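Local structure of 3-dehydroshikimate dehydratase (Bacillus anthracis, 3DX5) at residues T65-Y70 and N99-F104; N136-L141 and H164-I169; D172-W177 and G232-D237. The protein catalyses the manganese-dependent dehydration of 3-dehydroshikimate to 3,4-dihydroxybenzoate, a building block of the siderophore petrobactin. All blocks are in the same frame, centred on the assembly; numbering follows the deposited sequence.

Contact 1: T65-Y70 and N99-F104; sequences TMISDY and NKIRTF. With DHB (3,4-dihydroxybenzoic acid), chain D.
Ile67 pairs with Ile101, and Ser68 with Arg102, where strands 65-68 and 100-103 run parallel, their axes 4.7 Å apart and inclined at 40°. Three backbone bonds close the pair: Ile67 N to Lys100 O, Arg102 N to Ile67 O, and Asp69 N to Arg102 O. This is the strand pairing of a right-handed beta-alpha-beta unit in a TIM barrel, with helix 79-96 as the crossover. Ile67 and Ile101 face that outer layer, and Ile101 CD1 packs on Ile67 CB.

Ser68 and Arg102 share the other face, lining the barrel interior. The arginine leaves the strand with CG anti to its own N (chi1 -176°) and then folds at chi2 and chi3, which brings the guanidinium edge-on to the backbone carbonyl of Asp69. NE and NH1 both reach that single oxygen, at 3.1 Å from Arg102 NE to Asp69 O, and meet it close to the guanidinium plane. Ser68 CB lies over one face of the group and Phe104 CE2 over the opposite one, a sandwich that probably limits its rotation. The selenium of Met66 (present as selenomethionine), SE, crosses the root of the same side chain, 3.7 Å from Arg102 CB. Farther out, the rings of Tyr70 and Phe104 stand side by side and touch rim to rim, Tyr70 CE1 to Phe104 CE2 being 3.5 Å.

Both segments end on the carboxylate of bound 3,4-dihydroxybenzoic acid. Tyr70 OH donates to O1 at 2.5 Å; Arg102 NH2 reaches O2 at 2.8 Å, with a weaker bond from NH1. Arg102 NH2 also forms a salt bridge with the manganese ligand Glu142. The guanidinium is thus fixed where it bonds the ligand carboxylate, and its positive charge probably favours the ionised form of that group.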
loop_
_atom_site.group_PDB
_atom_site.type_symbol
_atom_site.label_atom_id
_atom_site.label_comp_id
_atom_site.label_asym_id
_atom_site.label_seq_id
_atom_site.Cartn_x
_atom_site.Cartn_y
_atom_site.Cartn_z
ATOM N N THR A 65 13.670 12.093 -10.452
ATOM C CA THR A 65 14.922 12.257 -9.683
ATOM C C THR A 65 15.597 10.918 -9.348
ATOM O O THR A 65 16.831 10.849 -9.148
ATOM C CB THR A 65 14.719 13.078 -8.345
ATOM O OG1 THR A 65 14.029 12.276 -7.365
ATOM C CG2 THR A 65 13.895 14.324 -8.577
HETATM N N MSE A 66 14.784 9.866 -9.282
HETATM C CA MSE A 66 15.197 8.592 -8.715
HETATM C C MSE A 66 14.014 7.650 -8.805
HETATM O O MSE A 66 12.856 8.091 -8.748
HETATM C CB MSE A 66 15.584 8.788 -7.238
HETATM C CG MSE A 66 16.051 7.510 -6.491
HETATM SE SE MSE A 66 17.082 7.998 -4.861
HETATM C CE MSE A 66 15.636 8.778 -3.798
ATOM N N ILE A 67 14.298 6.359 -8.925
ATOM C CA ILE A 67 13.274 5.347 -8.712
ATOM C C ILE A 67 13.560 4.680 -7.373
ATOM O O ILE A 67 14.695 4.212 -7.135
ATOM C CB ILE A 67 13.286 4.316 -9.846
ATOM C CG1 ILE A 67 12.839 5.037 -11.146
ATOM C CG2 ILE A 67 12.373 3.160 -9.493
ATOM C CD1 ILE A 67 13.186 4.285 -12.404
ATOM N N SER A 68 12.548 4.608 -6.514
ATOM C CA SER A 68 12.762 4.125 -5.160
ATOM C C SER A 68 12.118 2.763 -4.930
ATOM O O SER A 68 10.899 2.597 -5.032
ATOM C CB SER A 68 12.308 5.180 -4.150
ATOM O OG SER A 68 12.937 6.408 -4.476
ATOM N N ASP A 69 12.959 1.775 -4.647
ATOM C CA ASP A 69 12.503 0.414 -4.606
ATOM C C ASP A 69 13.131 -0.313 -3.427
ATOM O O ASP A 69 13.485 0.329 -2.434
ATOM C CB ASP A 69 12.777 -0.261 -5.959
ATOM C CG ASP A 69 11.706 -1.318 -6.305
ATOM O OD1 ASP A 69 11.137 -1.247 -7.420
ATOM O OD2 ASP A 69 11.434 -2.222 -5.464
ATOM N N TYR A 70 13.243 -1.636 -3.524
ATOM C CA TYR A 70 13.607 -2.508 -2.402
ATOM C C TYR A 70 14.301 -3.680 -3.057
ATOM O O TYR A 70 13.685 -4.400 -3.833
ATOM C CB TYR A 70 12.330 -3.017 -1.651
ATOM C CG TYR A 70 11.324 -1.902 -1.332
ATOM C CD1 TYR A 70 11.381 -1.205 -0.106
ATOM C CD2 TYR A 70 10.336 -1.513 -2.276
ATOM C CE1 TYR A 70 10.481 -0.150 0.170
ATOM C CE2 TYR A 70 9.479 -0.451 -2.016
ATOM C CZ TYR A 70 9.548 0.219 -0.793
ATOM O OH TYR A 70 8.666 1.262 -0.526
ATOM N N ASN A 99 19.317 8.365 -13.236
ATOM C CA ASN A 99 20.480 7.523 -13.002
ATOM C C ASN A 99 20.573 7.042 -11.549
ATOM O O ASN A 99 21.673 6.656 -11.106
ATOM C CB ASN A 99 21.769 8.270 -13.409
ATOM C CG ASN A 99 22.074 9.466 -12.494
ATOM O OD1 ASN A 99 21.218 9.930 -11.711
ATOM N ND2 ASN A 99 23.307 9.947 -12.560
ATOM N N LYS A 100 19.465 7.059 -10.790
ATOM C CA LYS A 100 19.529 6.643 -9.379
ATOM C C LYS A 100 18.423 5.666 -8.990
ATOM O O LYS A 100 17.255 5.826 -9.416
ATOM C CB LYS A 100 19.421 7.874 -8.442
ATOM C CG LYS A 100 20.434 8.966 -8.708
ATOM C CD LYS A 100 20.212 10.193 -7.800
ATOM C CE LYS A 100 21.169 11.335 -8.178
ATOM N NZ LYS A 100 21.020 11.798 -9.598
ATOM N N ILE A 101 18.798 4.661 -8.185
ATOM C CA ILE A 101 17.913 3.660 -7.604
ATOM C C ILE A 101 18.100 3.631 -6.074
ATOM O O ILE A 101 19.211 3.394 -5.570
ATOM C CB ILE A 101 18.224 2.224 -8.120
ATOM C CG1 ILE A 101 18.105 2.132 -9.646
ATOM C CG2 ILE A 101 17.310 1.188 -7.438
ATOM C CD1 ILE A 101 16.743 2.643 -10.253
ATOM N N ARG A 102 17.010 3.824 -5.340
ATOM C CA ARG A 102 17.067 3.798 -3.892
ATOM C C ARG A 102 16.798 2.368 -3.406
ATOM O O ARG A 102 15.855 1.708 -3.851
ATOM C CB ARG A 102 15.995 4.765 -3.338
ATOM C CG ARG A 102 15.941 4.956 -1.789
ATOM C CD ARG A 102 15.423 3.730 -0.949
ATOM N NE ARG A 102 14.144 3.114 -1.338
ATOM C CZ ARG A 102 12.954 3.541 -0.924
ATOM N NH1 ARG A 102 11.843 2.898 -1.314
ATOM N NH2 ARG A 102 12.881 4.618 -0.124
ATOM N N THR A 103 17.625 1.892 -2.491
ATOM C CA THR A 103 17.350 0.624 -1.823
ATOM C C THR A 103 17.728 0.717 -0.356
ATOM O O THR A 103 18.257 1.745 0.089
ATOM C CB THR A 103 18.019 -0.592 -2.537
ATOM O OG1 THR A 103 17.495 -1.807 -1.989
ATOM C CG2 THR A 103 19.559 -0.609 -2.358
ATOM N N PHE A 104 17.395 -0.322 0.399
ATOM C CA PHE A 104 17.687 -0.399 1.835
ATOM C C PHE A 104 18.753 -1.446 2.053
ATOM O O PHE A 104 18.821 -2.420 1.298
ATOM C CB PHE A 104 16.422 -0.752 2.629
ATOM C CG PHE A 104 15.389 0.344 2.593
ATOM C CD1 PHE A 104 15.555 1.500 3.350
ATOM C CD2 PHE A 104 14.279 0.246 1.761
ATOM C CE1 PHE A 104 14.634 2.530 3.295
ATOM C CE2 PHE A 104 13.333 1.275 1.722
ATOM C CZ PHE A 104 13.516 2.405 2.472
HETATM C C1 DHB D . 9.777 4.016 3.326
HETATM C C2 DHB D . 10.634 5.097 3.512
HETATM C C3 DHB D . 10.749 5.701 4.768
HETATM O O3 DHB D . 11.573 6.764 5.030
HETATM C C4 DHB D . 9.973 5.148 5.881
HETATM O O4 DHB D . 10.118 5.753 7.081
HETATM C C5 DHB D . 9.143 4.048 5.690
HETATM C C6 DHB D . 9.052 3.494 4.400
HETATM C C DHB D . 9.661 3.399 1.941
HETATM O O1 DHB D . 8.960 2.413 1.693
HETATM O O2 DHB D . 10.322 3.949 0.925
HETATM O O HOH W 1 18.383 13.119 -8.987
HETATM O O HOH W 2 18.426 11.282 -12.103
#

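Contact 2: N136-L141 and H164-I169; sequences NMYVLL and HPNLKI
Val139, Leu140 and Leu141 lie beside Leu167, Lys168 and Ile169 in parallel pairing, the axes of strands 138-141 and 167-169 approaching to 4.3 Å at an angle of 42°, with backbone bonds from Val139 N to Asn166 O, from Lys168 N to Val139 O at 2.7 Å, and from Leu141 N to Lys168 O.

The pairing is extended at its start by a side chain. Asn166 ND2 donates to Met137 O at 3.1 Å, approaching from above the carbonyl plane, 55° out of it. The same nitrogen also donates a hydrogen bond to a water. Asn166 itself sits in a type I turn from His164 to Leu167, where its backbone N bonds to His164 ND1, close to the imidazole plane.

This turn leads the chain from helix 152-162 into strand 167-172, completing the beta-alpha-beta crossover that repeats round a TIM barrel. Val139, Leu141, Leu167 and Ile169 look outward to the helices. Leu167 CD1 is the meeting point there: it packs on Leu141 CG at 3.7 Å and more loosely on Val139 CG1, while Leu158 and Leu159 of helix 152-162 cover this cluster. Ile169 CD1 leans toward Leu141 CB at 4.4 Å.

Leu140 and Lys168 occupy the inner face. Leu140 CD1 touches Lys168 CB, and its other branch, CD2, reaches Ile169 O. The aliphatic chain of Lys168, bent at chi2 (-69°), runs alongside the Tyr138 ring and points the same way, with Lys168 CG 3.7 Å from Tyr138 CD1 and CE close to both CD1 and CE1. Pro165 O comes up to the ring edge at Tyr138 CE1, and Gln195 of the next strand touches Tyr138, Leu140 and Lys168 alike.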
loop_
_atom_site.group_PDB
_atom_site.type_symbol
_atom_site.label_atom_id
_atom_site.label_comp_id
_atom_site.label_asym_id
_atom_site.label_seq_id
_atom_site.Cartn_x
_atom_site.Cartn_y
_atom_site.Cartn_z
ATOM N N ASN A 136 25.818 3.170 -15.958
ATOM C CA ASN A 136 26.131 4.468 -15.342
ATOM C C ASN A 136 25.041 4.952 -14.395
ATOM O O ASN A 136 24.549 6.072 -14.514
ATOM C CB ASN A 136 26.420 5.516 -16.412
ATOM C CG ASN A 136 27.586 5.128 -17.273
ATOM O OD1 ASN A 136 27.444 4.927 -18.465
ATOM N ND2 ASN A 136 28.739 4.983 -16.662
HETATM N N MSE A 137 24.672 4.093 -13.458
HETATM C CA MSE A 137 23.625 4.409 -12.505
HETATM C C MSE A 137 24.145 4.191 -11.094
HETATM O O MSE A 137 25.005 3.347 -10.870
HETATM C CB MSE A 137 22.413 3.511 -12.765
HETATM C CG MSE A 137 21.698 3.808 -14.090
HETATM SE SE MSE A 137 20.390 2.418 -14.452
HETATM C CE MSE A 137 19.914 2.813 -16.346
ATOM N N TYR A 138 23.611 4.955 -10.147
ATOM C CA TYR A 138 24.048 4.915 -8.760
ATOM C C TYR A 138 23.027 4.207 -7.907
ATOM O O TYR A 138 21.794 4.403 -8.091
ATOM C CB TYR A 138 24.282 6.324 -8.210
ATOM C CG TYR A 138 25.386 7.048 -8.951
ATOM C CD1 TYR A 138 26.735 6.851 -8.606
ATOM C CD2 TYR A 138 25.092 7.854 -10.054
ATOM C CE1 TYR A 138 27.768 7.473 -9.313
ATOM C CE2 TYR A 138 26.130 8.499 -10.774
ATOM C CZ TYR A 138 27.455 8.308 -10.371
ATOM O OH TYR A 138 28.467 8.913 -11.065
ATOM N N VAL A 139 23.550 3.430 -6.949
ATOM C CA VAL A 139 22.736 2.782 -5.933
ATOM C C VAL A 139 22.786 3.634 -4.667
ATOM O O VAL A 139 23.844 3.783 -4.042
ATOM C CB VAL A 139 23.280 1.346 -5.630
ATOM C CG1 VAL A 139 22.486 0.672 -4.490
ATOM C CG2 VAL A 139 23.253 0.524 -6.884
ATOM N N LEU A 140 21.642 4.175 -4.261
ATOM C CA LEU A 140 21.575 4.972 -3.046
ATOM C C LEU A 140 20.971 4.173 -1.911
ATOM O O LEU A 140 19.797 3.755 -1.988
ATOM C CB LEU A 140 20.715 6.218 -3.267
ATOM C CG LEU A 140 21.424 7.401 -3.944
ATOM C CD1 LEU A 140 21.790 7.053 -5.433
ATOM C CD2 LEU A 140 20.562 8.636 -3.870
ATOM N N LEU A 141 21.741 3.982 -0.842
ATOM C CA LEU A 141 21.186 3.370 0.350
ATOM C C LEU A 141 20.541 4.457 1.161
ATOM O O LEU A 141 21.119 5.536 1.355
ATOM C CB LEU A 141 22.288 2.683 1.196
ATOM C CG LEU A 141 23.123 1.618 0.464
ATOM C CD1 LEU A 141 24.227 1.075 1.418
ATOM C CD2 LEU A 141 22.264 0.489 -0.100
ATOM N N HIS A 164 32.919 0.993 -3.342
ATOM C CA HIS A 164 32.628 1.001 -4.773
ATOM C C HIS A 164 32.166 2.420 -5.153
ATOM O O HIS A 164 31.399 2.995 -4.406
ATOM C CB HIS A 164 31.515 -0.008 -5.112
ATOM C CG HIS A 164 31.353 -0.237 -6.583
ATOM N ND1 HIS A 164 30.713 0.662 -7.410
ATOM C CD2 HIS A 164 31.774 -1.255 -7.382
ATOM C CE1 HIS A 164 30.729 0.206 -8.653
ATOM N NE2 HIS A 164 31.366 -0.958 -8.664
ATOM N N PRO A 165 32.628 2.965 -6.315
ATOM C CA PRO A 165 32.283 4.329 -6.730
ATOM C C PRO A 165 30.801 4.579 -7.027
ATOM O O PRO A 165 30.384 5.733 -7.050
ATOM C CB PRO A 165 33.150 4.566 -7.979
ATOM C CG PRO A 165 33.563 3.219 -8.441
ATOM C CD PRO A 165 33.691 2.393 -7.181
ATOM N N ASN A 166 29.994 3.533 -7.214
ATOM C CA ASN A 166 28.574 3.792 -7.521
ATOM C C ASN A 166 27.637 3.648 -6.328
ATOM O O ASN A 166 26.418 3.735 -6.480
ATOM C CB ASN A 166 28.078 2.938 -8.689
ATOM C CG ASN A 166 28.783 3.267 -9.970
ATOM O OD1 ASN A 166 29.981 2.996 -10.105
ATOM N ND2 ASN A 166 28.072 3.878 -10.910
ATOM N N LEU A 167 28.195 3.383 -5.144
ATOM C CA LEU A 167 27.365 3.297 -3.929
ATOM C C LEU A 167 27.259 4.695 -3.352
ATOM O O LEU A 167 28.285 5.352 -3.058
ATOM C CB LEU A 167 28.008 2.383 -2.890
ATOM C CG LEU A 167 27.111 2.211 -1.663
ATOM C CD1 LEU A 167 25.813 1.510 -2.126
ATOM C CD2 LEU A 167 27.880 1.376 -0.640
ATOM N N LYS A 168 26.029 5.158 -3.186
ATOM C CA LYS A 168 25.808 6.520 -2.709
ATOM C C LYS A 168 24.776 6.455 -1.595
ATOM O O LYS A 168 24.383 5.352 -1.221
ATOM C CB LYS A 168 25.342 7.395 -3.864
ATOM C CG LYS A 168 26.372 7.477 -5.010
ATOM C CD LYS A 168 27.633 8.277 -4.580
ATOM C CE LYS A 168 28.633 8.326 -5.722
ATOM N NZ LYS A 168 29.789 9.146 -5.351
ATOM N N ILE A 169 24.375 7.612 -1.061
ATOM C CA ILE A 169 23.441 7.695 0.077
ATOM C C ILE A 169 22.228 8.594 -0.265
ATOM O O ILE A 169 22.380 9.715 -0.811
ATOM C CB ILE A 169 24.151 8.299 1.343
ATOM C CG1 ILE A 169 25.308 7.376 1.849
ATOM C CG2 ILE A 169 23.138 8.598 2.514
ATOM C CD1 ILE A 169 24.841 6.017 2.423
HETATM O O HOH W 3 29.176 5.133 -13.506
#

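Contact 3: D172-W177 and G232-D237; sequences DFLHIW and GIVNYD. With MN (manganese (II) ion), chain B; DHB (3,4-dihydroxybenzoic acid), chain D.
Apolar contacts dominate where Trp177 meets Ile233 and Val234. Val234 CG2 lies over one face of the indole in a CH-pi contact, 4.1 Å from the centroid of the five-membered ring, and also touches Leu174 CD2. Ile233 CG2 meets the far end of the indole, 3.6 Å from Trp177 CH2. The indole can run past Val234 because Trp177 CG is anti to the backbone N (chi1 178°). Phe173 CB rests near Tyr236 OH.

Polar linkage between the segments passes through one water, which donates to Asp172 OD1 at 2.7 Å and to Tyr236 OH while accepting from Leu174 N. Tyr236 OH also bonds to Lys200 O. Asp172 OD1, the oxygen not on the metal, is held by the water and by a salt bridge to Lys200.

Asp172 OD2 and O3 of 3,4-dihydroxybenzoic acid both coordinate manganese, each at 2.1 Å. His175 NE2 makes a hydrogen bond with O4 of the ligand at 2.8 Å. Asp172 also occupies the N-cap position of helix 173-178, and together with Glu142, His198 and Glu253 it forms the manganese site at the mouth of a xylose isomerase-like TIM barrel.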
loop_
_atom_site.group_PDB
_atom_site.type_symbol
_atom_site.label_atom_id
_atom_site.label_comp_id
_atom_site.label_asym_id
_atom_site.label_seq_id
_atom_site.Cartn_x
_atom_site.Cartn_y
_atom_site.Cartn_z
ATOM N N ASP A 172 18.105 10.552 4.880
ATOM C CA ASP A 172 16.747 10.780 5.413
ATOM C C ASP A 172 16.970 11.348 6.824
ATOM O O ASP A 172 17.285 10.619 7.768
ATOM C CB ASP A 172 15.981 9.450 5.391
ATOM C CG ASP A 172 14.516 9.581 5.810
ATOM O OD1 ASP A 172 14.190 10.341 6.746
ATOM O OD2 ASP A 172 13.688 8.872 5.211
ATOM N N PHE A 173 16.873 12.675 6.941
ATOM C CA PHE A 173 17.225 13.379 8.166
ATOM C C PHE A 173 16.429 12.985 9.407
ATOM O O PHE A 173 17.004 12.903 10.497
ATOM C CB PHE A 173 17.133 14.899 7.948
ATOM C CG PHE A 173 18.254 15.441 7.116
ATOM C CD1 PHE A 173 19.532 15.594 7.663
ATOM C CD2 PHE A 173 18.042 15.752 5.770
ATOM C CE1 PHE A 173 20.579 16.106 6.886
ATOM C CE2 PHE A 173 19.072 16.263 4.999
ATOM C CZ PHE A 173 20.338 16.445 5.544
ATOM N N LEU A 174 15.134 12.769 9.259
ATOM C CA LEU A 174 14.334 12.243 10.360
ATOM C C LEU A 174 14.969 10.972 10.967
ATOM O O LEU A 174 15.147 10.874 12.180
ATOM C CB LEU A 174 12.889 11.933 9.881
ATOM C CG LEU A 174 11.841 11.483 10.934
ATOM C CD1 LEU A 174 12.084 9.999 11.331
ATOM C CD2 LEU A 174 11.851 12.414 12.129
ATOM N N HIS A 175 15.293 9.993 10.124
ATOM C CA HIS A 175 15.845 8.759 10.628
ATOM C C HIS A 175 17.224 8.919 11.207
ATOM O O HIS A 175 17.591 8.205 12.131
ATOM C CB HIS A 175 15.794 7.652 9.571
ATOM C CG HIS A 175 14.387 7.258 9.240
ATOM N ND1 HIS A 175 13.477 6.906 10.218
ATOM C CD2 HIS A 175 13.713 7.233 8.066
ATOM C CE1 HIS A 175 12.311 6.638 9.651
ATOM N NE2 HIS A 175 12.426 6.828 8.347
ATOM N N ILE A 176 17.981 9.852 10.661
ATOM C CA ILE A 176 19.295 10.157 11.178
ATOM C C ILE A 176 19.152 10.729 12.600
ATOM O O ILE A 176 19.822 10.273 13.527
ATOM C CB ILE A 176 20.024 11.119 10.175
ATOM C CG1 ILE A 176 20.904 10.285 9.261
ATOM C CG2 ILE A 176 20.815 12.205 10.878
ATOM C CD1 ILE A 176 22.005 9.482 9.991
ATOM N N TRP A 177 18.238 11.680 12.765
ATOM C CA TRP A 177 17.937 12.274 14.066
ATOM C C TRP A 177 17.471 11.208 15.091
ATOM O O TRP A 177 17.910 11.187 16.242
ATOM C CB TRP A 177 16.871 13.345 13.879
ATOM C CG TRP A 177 16.476 13.957 15.169
ATOM C CD1 TRP A 177 17.106 14.992 15.811
ATOM C CD2 TRP A 177 15.373 13.583 15.990
ATOM N NE1 TRP A 177 16.458 15.278 16.988
ATOM C CE2 TRP A 177 15.388 14.434 17.123
ATOM C CE3 TRP A 177 14.357 12.623 15.876
ATOM C CZ2 TRP A 177 14.431 14.347 18.136
ATOM C CZ3 TRP A 177 13.408 12.533 16.895
ATOM C CH2 TRP A 177 13.457 13.387 18.003
ATOM N N GLY A 232 7.601 20.277 13.334
ATOM C CA GLY A 232 8.076 19.133 14.110
ATOM C C GLY A 232 9.346 19.352 14.911
ATOM O O GLY A 232 9.857 20.460 14.963
ATOM N N ILE A 233 9.861 18.277 15.512
ATOM C CA ILE A 233 10.985 18.357 16.451
ATOM C C ILE A 233 12.350 18.478 15.736
ATOM O O ILE A 233 13.248 19.123 16.245
ATOM C CB ILE A 233 10.927 17.199 17.532
ATOM C CG1 ILE A 233 11.957 17.371 18.654
ATOM C CG2 ILE A 233 11.037 15.822 16.902
ATOM C CD1 ILE A 233 11.756 18.679 19.565
ATOM N N VAL A 234 12.507 17.868 14.570
ATOM C CA VAL A 234 13.720 18.062 13.782
ATOM C C VAL A 234 13.768 19.494 13.238
ATOM O O VAL A 234 12.740 20.032 12.780
ATOM C CB VAL A 234 13.816 17.068 12.616
ATOM C CG1 VAL A 234 15.150 17.258 11.833
ATOM C CG2 VAL A 234 13.698 15.646 13.134
ATOM N N ASN A 235 14.948 20.109 13.311
ATOM C CA ASN A 235 15.149 21.508 12.928
ATOM C C ASN A 235 15.526 21.593 11.447
ATOM O O ASN A 235 16.710 21.471 11.074
ATOM C CB ASN A 235 16.223 22.178 13.829
ATOM C CG ASN A 235 16.265 23.697 13.686
ATOM O OD1 ASN A 235 15.997 24.248 12.640
ATOM N ND2 ASN A 235 16.608 24.359 14.751
ATOM N N TYR A 236 14.506 21.794 10.611
ATOM C CA TYR A 236 14.682 21.926 9.171
ATOM C C TYR A 236 15.298 23.272 8.744
ATOM O O TYR A 236 15.890 23.349 7.666
ATOM C CB TYR A 236 13.385 21.519 8.397
ATOM C CG TYR A 236 13.380 20.030 8.218
ATOM C CD1 TYR A 236 12.775 19.190 9.156
ATOM C CD2 TYR A 236 14.085 19.436 7.160
ATOM C CE1 TYR A 236 12.836 17.794 9.015
ATOM C CE2 TYR A 236 14.174 18.041 7.037
ATOM C CZ TYR A 236 13.516 17.234 7.937
ATOM O OH TYR A 236 13.646 15.871 7.804
ATOM N N ASP A 237 15.182 24.316 9.578
ATOM C CA ASP A 237 15.871 25.595 9.294
ATOM C C ASP A 237 17.373 25.391 9.201
ATOM O O ASP A 237 18.001 25.827 8.246
ATOM C CB ASP A 237 15.561 26.685 10.350
ATOM C CG ASP A 237 14.194 27.305 10.145
ATOM O OD1 ASP A 237 13.911 27.786 9.021
ATOM O OD2 ASP A 237 13.375 27.282 11.089
HETATM MN MN MN B . 12.649 7.927 3.599
HETATM C C1 DHB D . 9.777 4.016 3.326
HETATM C C2 DHB D . 10.634 5.097 3.512
HETATM C C3 DHB D . 10.749 5.701 4.768
HETATM O O3 DHB D . 11.573 6.764 5.030
HETATM C C4 DHB D . 9.973 5.148 5.881
HETATM O O4 DHB D . 10.118 5.753 7.081
HETATM C C5 DHB D . 9.143 4.048 5.690
HETATM C C6 DHB D . 9.052 3.494 4.400
HETATM C C DHB D . 9.661 3.399 1.941
HETATM O O1 DHB D . 8.960 2.413 1.693
HETATM O O2 DHB D . 10.322 3.949 0.925
HETATM O O HOH W 4 13.611 12.938 6.745
#

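Contacts 1 and 2 are neighbouring pairs in the same barrel wall, their centres about 10 Å apart. Strands 100-103 and 138-142 join them edge to edge through probable hydrogen bonds from Tyr138 N to Asn99 O (2.8 Å) and from Leu140 N to Ile101 O, and Met66 SE packs on Leu140 CD2 inside. Contact 3 follows contact 2 along the chain, where strand 167-172 passes into helix 173-178. Its centre is about 21 Å from that of contact 1 without any touch, yet the two hold opposite ends of 3,4-dihydroxybenzoic acid: contact 1 the carboxylate, contact 3 the catechol oxygens, O4 through His175 and O3 chiefly through the manganese. Contact 2 stays behind the pocket, the side chain of Leu140 about 11 Å from the ligand.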